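Local coordinates for protein beta-lactamase (Sebaldella termitidis, PDB 6N1N) that probably hydrolyses beta-lactam antibiotics to substituted beta-amino acids, as a class D beta-lactamase of the penicillin-binding transpeptidase family, at residues W35-S38 / S43-R46; I171-M176 / V204-A209; I220-E225 / S229-F234. All coordinates share one frame; numbering follows the deposited sequence.

Contact 1 of 3, residues W35-S38 / S43-R46; sequences WIYS and SKIR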
# COMPACT_ATOMS: atom_id res chain seq x y z
N TRP A 35 -13.15 -7.09 11.98
CA TRP A 35 -13.14 -6.02 10.99
C TRP A 35 -13.71 -4.74 11.60
O TRP A 35 -14.81 -4.76 12.16
CB TRP A 35 -13.96 -6.41 9.75
CG TRP A 35 -13.29 -7.41 8.87
CD1 TRP A 35 -13.41 -8.77 8.95
CD2 TRP A 35 -12.40 -7.15 7.77
NE1 TRP A 35 -12.65 -9.37 7.98
CE2 TRP A 35 -12.01 -8.41 7.25
CE3 TRP A 35 -11.89 -5.99 7.18
CZ2 TRP A 35 -11.16 -8.53 6.16
CZ3 TRP A 35 -11.04 -6.12 6.11
CH2 TRP A 35 -10.68 -7.37 5.60
N ILE A 36 -12.97 -3.65 11.46
CA ILE A 36 -13.38 -2.33 11.93
C ILE A 36 -13.53 -1.41 10.72
O ILE A 36 -12.55 -1.19 9.99
CB ILE A 36 -12.35 -1.74 12.90
CG1 ILE A 36 -12.11 -2.66 14.09
CG2 ILE A 36 -12.79 -0.39 13.41
CD1 ILE A 36 -10.73 -2.49 14.69
N TYR A 37 -14.72 -0.84 10.54
CA TYR A 37 -15.00 0.03 9.41
C TYR A 37 -15.45 1.41 9.87
O TYR A 37 -16.31 1.53 10.73
CB TYR A 37 -16.11 -0.51 8.52
CG TYR A 37 -15.93 -1.89 7.97
CD1 TYR A 37 -15.14 -2.09 6.86
CD2 TYR A 37 -16.60 -2.98 8.52
CE1 TYR A 37 -15.00 -3.35 6.32
CE2 TYR A 37 -16.46 -4.25 7.99
CZ TYR A 37 -15.65 -4.42 6.89
OH TYR A 37 -15.52 -5.66 6.33
N SER A 38 -14.90 2.47 9.24
CA SER A 38 -15.57 3.76 9.36
C SER A 38 -16.75 3.85 8.39
O SER A 38 -17.73 4.55 8.65
CB SER A 38 -14.60 4.92 9.12
OG SER A 38 -14.09 4.97 7.79
N SER A 43 -15.43 0.34 1.76
CA SER A 43 -14.37 -0.65 1.82
C SER A 43 -14.44 -1.67 0.68
O SER A 43 -13.46 -2.39 0.46
CB SER A 43 -14.42 -1.37 3.17
OG SER A 43 -14.36 -0.43 4.23
N LYS A 44 -15.57 -1.74 -0.02
CA LYS A 44 -15.76 -2.67 -1.14
C LYS A 44 -15.48 -2.02 -2.50
O LYS A 44 -15.49 -2.72 -3.52
CB LYS A 44 -17.20 -3.21 -1.19
CG LYS A 44 -17.90 -3.42 0.14
CD LYS A 44 -17.45 -4.64 0.89
CE LYS A 44 -18.20 -4.71 2.22
NZ LYS A 44 -17.87 -5.89 3.05
N ILE A 45 -15.26 -0.73 -2.54
CA ILE A 45 -15.12 -0.00 -3.80
C ILE A 45 -13.67 -0.02 -4.27
O ILE A 45 -12.76 0.39 -3.55
CB ILE A 45 -15.64 1.44 -3.64
CG1 ILE A 45 -17.14 1.43 -3.30
CG2 ILE A 45 -15.39 2.24 -4.88
CD1 ILE A 45 -17.68 2.78 -2.91
N ARG A 46 -13.47 -0.46 -5.53
CA ARG A 46 -12.13 -0.54 -6.10
C ARG A 46 -11.70 0.79 -6.70
O ARG A 46 -12.50 1.47 -7.36
CB ARG A 46 -12.08 -1.61 -7.19
CG ARG A 46 -12.21 -3.03 -6.66
CD ARG A 46 -12.17 -4.03 -7.79
NE ARG A 46 -12.13 -5.42 -7.33
CZ ARG A 46 -12.55 -6.46 -8.03
NH1 ARG A 46 -13.08 -6.31 -9.25
NH2 ARG A 46 -12.45 -7.67 -7.52
O HOH W 1 -15.40 -5.37 3.43
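Tyr-37 meets Ser-43 and Lys-44 where strand 34-37 gives way to a loop, near one margin of the mixed sheet of the beta-lactamase fold. The serine hydroxyl comes to the edge of the tyrosine ring, near its plane. Ser-43 OG lies 3.2 Å from Tyr-37 CD1 and 3.6 Å from Tyr-37 CE1. Ser-43 CB is 3.8 Å from both Tyr-37 CD1 and Tyr-37 CE1. This holds for one of two conformers modelled for the serine. In that conformer OG stands opposite the carbonyl carbon across the CA–CB bond (chi1 -55°). Its touch on the ring is van der Waals; Ser-43 OG is hydrogen-bonded to Thr-26 OG1 and to Asn-39 O. The bond to Thr-26 links the loop to strand 22-29; Thr-26 also touches Tyr-37.

Lys-44 starts off to the side, but its chain bends at chi2 (-76°) and then runs straight back toward the strand. It crosses the tyrosine side chain at about a right angle. Lys-44 NZ stops 4.0 Å from Tyr-37 OH. Long, weak ion pairs link NZ to Glu-40 and Glu-148. Within the strand, Tyr-37 OH rests 3.4 Å above the plane of the Trp-35 ring, offset toward the rim. One water closes the gap between the two segments: it accepts from Lys-44 NZ at 2.6 Å and is hydrogen-bonded to Tyr-37 OH at 2.9 Å.

Contact 2 of 3, residues I171-M176 / V204-A209; sequences IVKDIM and VGYIEA
The aliphatic chain of Lys-173 lies across the phenol end of Tyr-206, at about a right angle to the tyrosine side chain. Both Lys-173 CG and Lys-173 CE are 3.7 Å from Tyr-206 OH, and CD lies between them. The hydroxyl therefore sits against the methylenes and not against the ammonium group. The lysine is extended beyond CG (chi2 177°), which lays its methylenes along the hydroxyl. The chain carries NZ past the hydroxyl to a salt bridge with Glu-160 and a hydrogen bond with Tyr-158 O.

Met-176, built as selenomethionine, makes the second touch. Its CE approaches Tyr-206 CE2 obliquely at 4.5 Å, a loose apolar contact. Tyr-206 reaches both residues with its CG placed between the backbone N and the carbonyl carbon (chi1 65°). A further neighbour comes from its own strand. Glu-208 OE2 lies in the ring plane at the edge. The carboxylate and the lysine are of opposite charge but not in contact: Lys-173 NZ is 6.8 Å from Glu-208 OE2.

The contact packs segment 171-176, at the C-terminal part of helix 166-175, against strand 198-209 of the central sheet. Helix 147-159 joins in, with Leu-157 against Lys-173 and Met-176 and Tyr-158 edge-to-face with Tyr-206, while strand 184-195 adds Arg-187, salt-bridged to Glu-208 OE1, and strand 212-222 adds Phe-215 beside the tyrosine.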
# COMPACT_ATOMS: atom_id res chain seq x y z
N ILE A 171 13.10 -10.09 2.84
CA ILE A 171 13.53 -8.77 2.38
C ILE A 171 12.36 -7.79 2.35
O ILE A 171 12.48 -6.66 2.82
CB ILE A 171 14.20 -8.89 1.00
CG1 ILE A 171 15.58 -9.55 1.12
CG2 ILE A 171 14.29 -7.53 0.37
CD1 ILE A 171 16.14 -10.05 -0.20
N VAL A 172 11.22 -8.20 1.80
CA VAL A 172 10.13 -7.23 1.67
C VAL A 172 9.57 -6.86 3.04
O VAL A 172 9.32 -5.68 3.31
CB VAL A 172 9.04 -7.74 0.71
CG1 VAL A 172 7.81 -6.84 0.75
CG2 VAL A 172 9.57 -7.81 -0.73
N LYS A 173 9.41 -7.83 3.95
CA LYS A 173 8.94 -7.47 5.29
C LYS A 173 9.87 -6.48 5.97
O LYS A 173 9.42 -5.62 6.74
CB LYS A 173 8.75 -8.73 6.15
CG LYS A 173 7.44 -9.48 5.86
CD LYS A 173 7.30 -10.76 6.66
CE LYS A 173 5.92 -11.32 6.55
NZ LYS A 173 5.73 -12.58 7.33
N ASP A 174 11.17 -6.54 5.67
CA ASP A 174 12.11 -5.62 6.29
C ASP A 174 12.03 -4.24 5.64
O ASP A 174 11.93 -3.21 6.33
CB ASP A 174 13.53 -6.18 6.22
CG ASP A 174 14.53 -5.32 6.95
OD1 ASP A 174 14.43 -5.21 8.19
OD2 ASP A 174 15.42 -4.78 6.28
N ILE A 175 12.05 -4.17 4.30
CA ILE A 175 12.05 -2.84 3.69
C ILE A 175 10.74 -2.11 3.94
O ILE A 175 10.70 -0.88 3.88
CB ILE A 175 12.38 -2.88 2.18
CG1 ILE A 175 11.24 -3.40 1.32
CG2 ILE A 175 13.67 -3.66 1.96
CD1 ILE A 175 11.58 -3.41 -0.21
N MSE A 176 9.66 -2.84 4.23
CA MSE A 176 8.37 -2.22 4.51
C MSE A 176 8.30 -1.45 5.84
O MSE A 176 7.38 -0.65 6.06
CB MSE A 176 7.26 -3.27 4.50
CG MSE A 176 6.89 -3.75 3.13
SE MSE A 176 5.55 -5.20 3.29
CE MSE A 176 4.01 -4.10 3.80
N VAL A 204 -1.69 2.13 3.33
CA VAL A 204 -2.04 0.74 3.61
C VAL A 204 -0.84 0.04 4.22
O VAL A 204 0.30 0.47 4.06
CB VAL A 204 -2.51 -0.01 2.33
CG1 VAL A 204 -3.62 0.76 1.60
CG2 VAL A 204 -1.32 -0.33 1.40
N GLY A 205 -1.11 -1.03 4.97
CA GLY A 205 -0.03 -1.78 5.60
C GLY A 205 -0.54 -2.56 6.79
O GLY A 205 -1.69 -2.98 6.84
N TYR A 206 0.36 -2.75 7.76
CA TYR A 206 -0.02 -3.39 9.00
C TYR A 206 0.93 -2.93 10.09
O TYR A 206 2.07 -2.55 9.84
CB TYR A 206 -0.06 -4.93 8.89
CG TYR A 206 1.22 -5.72 8.62
CD1 TYR A 206 2.01 -6.19 9.66
CD2 TYR A 206 1.57 -6.09 7.33
CE1 TYR A 206 3.14 -6.99 9.42
CE2 TYR A 206 2.73 -6.87 7.08
CZ TYR A 206 3.51 -7.31 8.13
OH TYR A 206 4.62 -8.11 7.89
N ILE A 207 0.42 -2.95 11.32
CA ILE A 207 1.15 -2.52 12.49
C ILE A 207 1.15 -3.67 13.49
O ILE A 207 0.09 -4.24 13.79
CB ILE A 207 0.55 -1.24 13.10
CG1 ILE A 207 1.48 -0.74 14.23
CG2 ILE A 207 -0.89 -1.40 13.61
CD1 ILE A 207 1.12 0.69 14.75
N GLU A 208 2.34 -4.00 13.98
CA GLU A 208 2.54 -4.99 15.04
C GLU A 208 2.54 -4.26 16.37
O GLU A 208 3.41 -3.41 16.62
CB GLU A 208 3.86 -5.74 14.83
CG GLU A 208 3.88 -6.57 13.54
CD GLU A 208 5.20 -7.20 13.14
OE1 GLU A 208 6.27 -6.59 13.37
OE2 GLU A 208 5.18 -8.33 12.56
N ALA A 209 1.57 -4.59 17.23
CA ALA A 209 1.38 -3.89 18.49
C ALA A 209 0.52 -4.76 19.39
O ALA A 209 -0.34 -5.50 18.91
CB ALA A 209 0.70 -2.53 18.28

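Contact 3 of 3, residues I220-E225 / S229-F234; sequences IINASE and SYLLDF
Leu-231 packs on Ile-220 and Asn-222 where strand 212-222 turns back into helix 228-245. This is a tight strand-to-helix connection of the beta-lactamase fold, and it lays the start of the C-terminal helix on the sheet.

The direct contacts between the segments are van der Waals ones. One methyl, Leu-231 CD1, does the touching. It sits over the flat amide of Asn-222, 3.5 Å from Asn-222 CG and nearly as close to Asn-222 CB, OD1 and ND2. The same methyl is 4.4 Å from Ile-220 CG2. Ile-21 also touches both Ile-220 and Leu-231.

The hydrogen bonds fix the amide under that methyl. Asn-222 CG is opposite the backbone N (chi1 172°), which brings the amide to the backbone of Ser-224. Ser-224 N donates to Asn-222 OD1 at 3.0 Å, forming an Asx turn. The donor stands well above the carbonyl plane, 63° out of it. Asn-222 ND2 donates in return to Ser-224 O at 2.7 Å, and also bonds to Asn-228 OD1. The backbone N and O of Ser-224, with Asn-228 OD1 at the helix start, thus set the rotation of the amide.

One water links the two segments through their backbones. It donates to Glu-225 O and accepts from Ser-229 N, each at 2.9 Å.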
# COMPACT_ATOMS: atom_id res chain seq x y z
N ILE A 220 -8.45 8.09 1.39
CA ILE A 220 -9.06 9.40 1.43
C ILE A 220 -9.53 9.76 0.04
O ILE A 220 -8.79 9.56 -0.94
CB ILE A 220 -8.04 10.43 1.95
CG1 ILE A 220 -7.67 10.09 3.39
CG2 ILE A 220 -8.56 11.86 1.80
CD1 ILE A 220 -6.44 10.80 3.87
N ILE A 221 -10.75 10.27 -0.05
CA ILE A 221 -11.28 10.84 -1.27
C ILE A 221 -11.38 12.34 -1.05
O ILE A 221 -11.96 12.78 -0.06
CB ILE A 221 -12.65 10.25 -1.64
CG1 ILE A 221 -12.60 8.73 -1.69
CG2 ILE A 221 -13.14 10.86 -2.96
CD1 ILE A 221 -11.62 8.18 -2.71
N ASN A 222 -10.78 13.10 -1.94
CA ASN A 222 -10.73 14.54 -1.79
C ASN A 222 -11.03 15.17 -3.13
O ASN A 222 -10.34 14.89 -4.11
CB ASN A 222 -9.36 14.98 -1.29
CG ASN A 222 -9.21 16.46 -1.30
OD1 ASN A 222 -10.10 17.19 -0.81
ND2 ASN A 222 -8.12 16.94 -1.87
N ALA A 223 -12.04 16.04 -3.15
CA ALA A 223 -12.35 16.83 -4.33
C ALA A 223 -11.65 18.19 -4.34
O ALA A 223 -11.60 18.83 -5.39
CB ALA A 223 -13.86 17.03 -4.42
N SER A 224 -11.11 18.63 -3.21
CA SER A 224 -10.55 19.98 -3.11
C SER A 224 -9.09 20.01 -3.55
O SER A 224 -8.20 19.49 -2.86
CB SER A 224 -10.67 20.52 -1.69
OG SER A 224 -9.88 21.69 -1.56
N GLU A 225 -8.84 20.68 -4.66
CA GLU A 225 -7.49 20.97 -5.10
C GLU A 225 -6.67 21.66 -4.02
O GLU A 225 -5.52 21.28 -3.75
CB GLU A 225 -7.60 21.83 -6.37
CG GLU A 225 -6.34 22.41 -6.90
CD GLU A 225 -6.63 23.47 -7.96
OE1 GLU A 225 -7.82 23.78 -8.22
OE2 GLU A 225 -5.66 23.98 -8.54
N SER A 229 -2.55 18.87 -0.89
CA SER A 229 -1.19 18.75 -0.39
C SER A 229 -1.16 18.52 1.11
O SER A 229 -0.37 17.72 1.61
CB SER A 229 -0.38 19.99 -0.76
OG SER A 229 -0.17 20.01 -2.16
N TYR A 230 -2.03 19.21 1.85
CA TYR A 230 -2.15 18.95 3.28
C TYR A 230 -2.50 17.49 3.54
O TYR A 230 -1.92 16.83 4.41
CB TYR A 230 -3.20 19.86 3.89
CG TYR A 230 -3.43 19.52 5.33
CD1 TYR A 230 -2.51 19.90 6.29
CD2 TYR A 230 -4.54 18.81 5.72
CE1 TYR A 230 -2.70 19.60 7.60
CE2 TYR A 230 -4.74 18.48 7.06
CZ TYR A 230 -3.81 18.90 7.98
OH TYR A 230 -3.94 18.61 9.33
N LEU A 231 -3.48 16.97 2.80
CA LEU A 231 -3.91 15.60 3.04
C LEU A 231 -2.81 14.60 2.73
O LEU A 231 -2.71 13.56 3.42
CB LEU A 231 -5.16 15.34 2.20
CG LEU A 231 -6.35 16.14 2.70
CD1 LEU A 231 -7.47 16.07 1.68
CD2 LEU A 231 -6.84 15.61 4.07
N LEU A 232 -1.98 14.86 1.72
CA LEU A 232 -0.81 14.02 1.49
C LEU A 232 0.12 14.03 2.70
O LEU A 232 0.72 13.01 3.04
CB LEU A 232 -0.06 14.47 0.23
CG LEU A 232 -0.78 14.29 -1.10
CD1 LEU A 232 0.06 14.82 -2.27
CD2 LEU A 232 -1.16 12.84 -1.38
N ASP A 233 0.26 15.20 3.36
CA ASP A 233 1.07 15.30 4.57
C ASP A 233 0.39 14.69 5.79
O ASP A 233 1.09 14.36 6.76
CB ASP A 233 1.42 16.77 4.88
CG ASP A 233 2.49 17.35 3.96
OD1 ASP A 233 3.18 16.58 3.25
OD2 ASP A 233 2.65 18.60 3.97
N PHE A 234 -0.94 14.55 5.75
CA PHE A 234 -1.75 14.17 6.90
C PHE A 234 -2.12 12.69 6.93
O PHE A 234 -2.50 12.19 7.98
CB PHE A 234 -3.03 15.03 6.93
CG PHE A 234 -3.95 14.78 8.10
CD1 PHE A 234 -3.50 14.93 9.39
CD2 PHE A 234 -5.27 14.42 7.90
CE1 PHE A 234 -4.33 14.70 10.47
CE2 PHE A 234 -6.12 14.18 8.97
CZ PHE A 234 -5.66 14.34 10.25
O HOH W 2 -2.94 21.36 -2.40

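All three contacts reach the same mixed sheet, at different strands. Contact 2 and contact 3 use neighbouring strands, 198-209 and 212-222, yet their centres are 24 Å apart. Contact 1 belongs to strand 34-37, nearer one margin of the sheet, and its nearest atoms are about 7 Å from those of contact 3. All three touching residues of contact 3 are buried, and two of the three in contact 2. Contact 1 is only partly buried. Contacts 1 and 3 join segments close in the chain, and each has a bridging water. In contact 1 that water meets a charged side chain, whereas in contact 3 it joins backbone atoms. Contact 2 spans 28 residues and relies on packing of lysine methylenes and a selenomethionine methyl on a tyrosine.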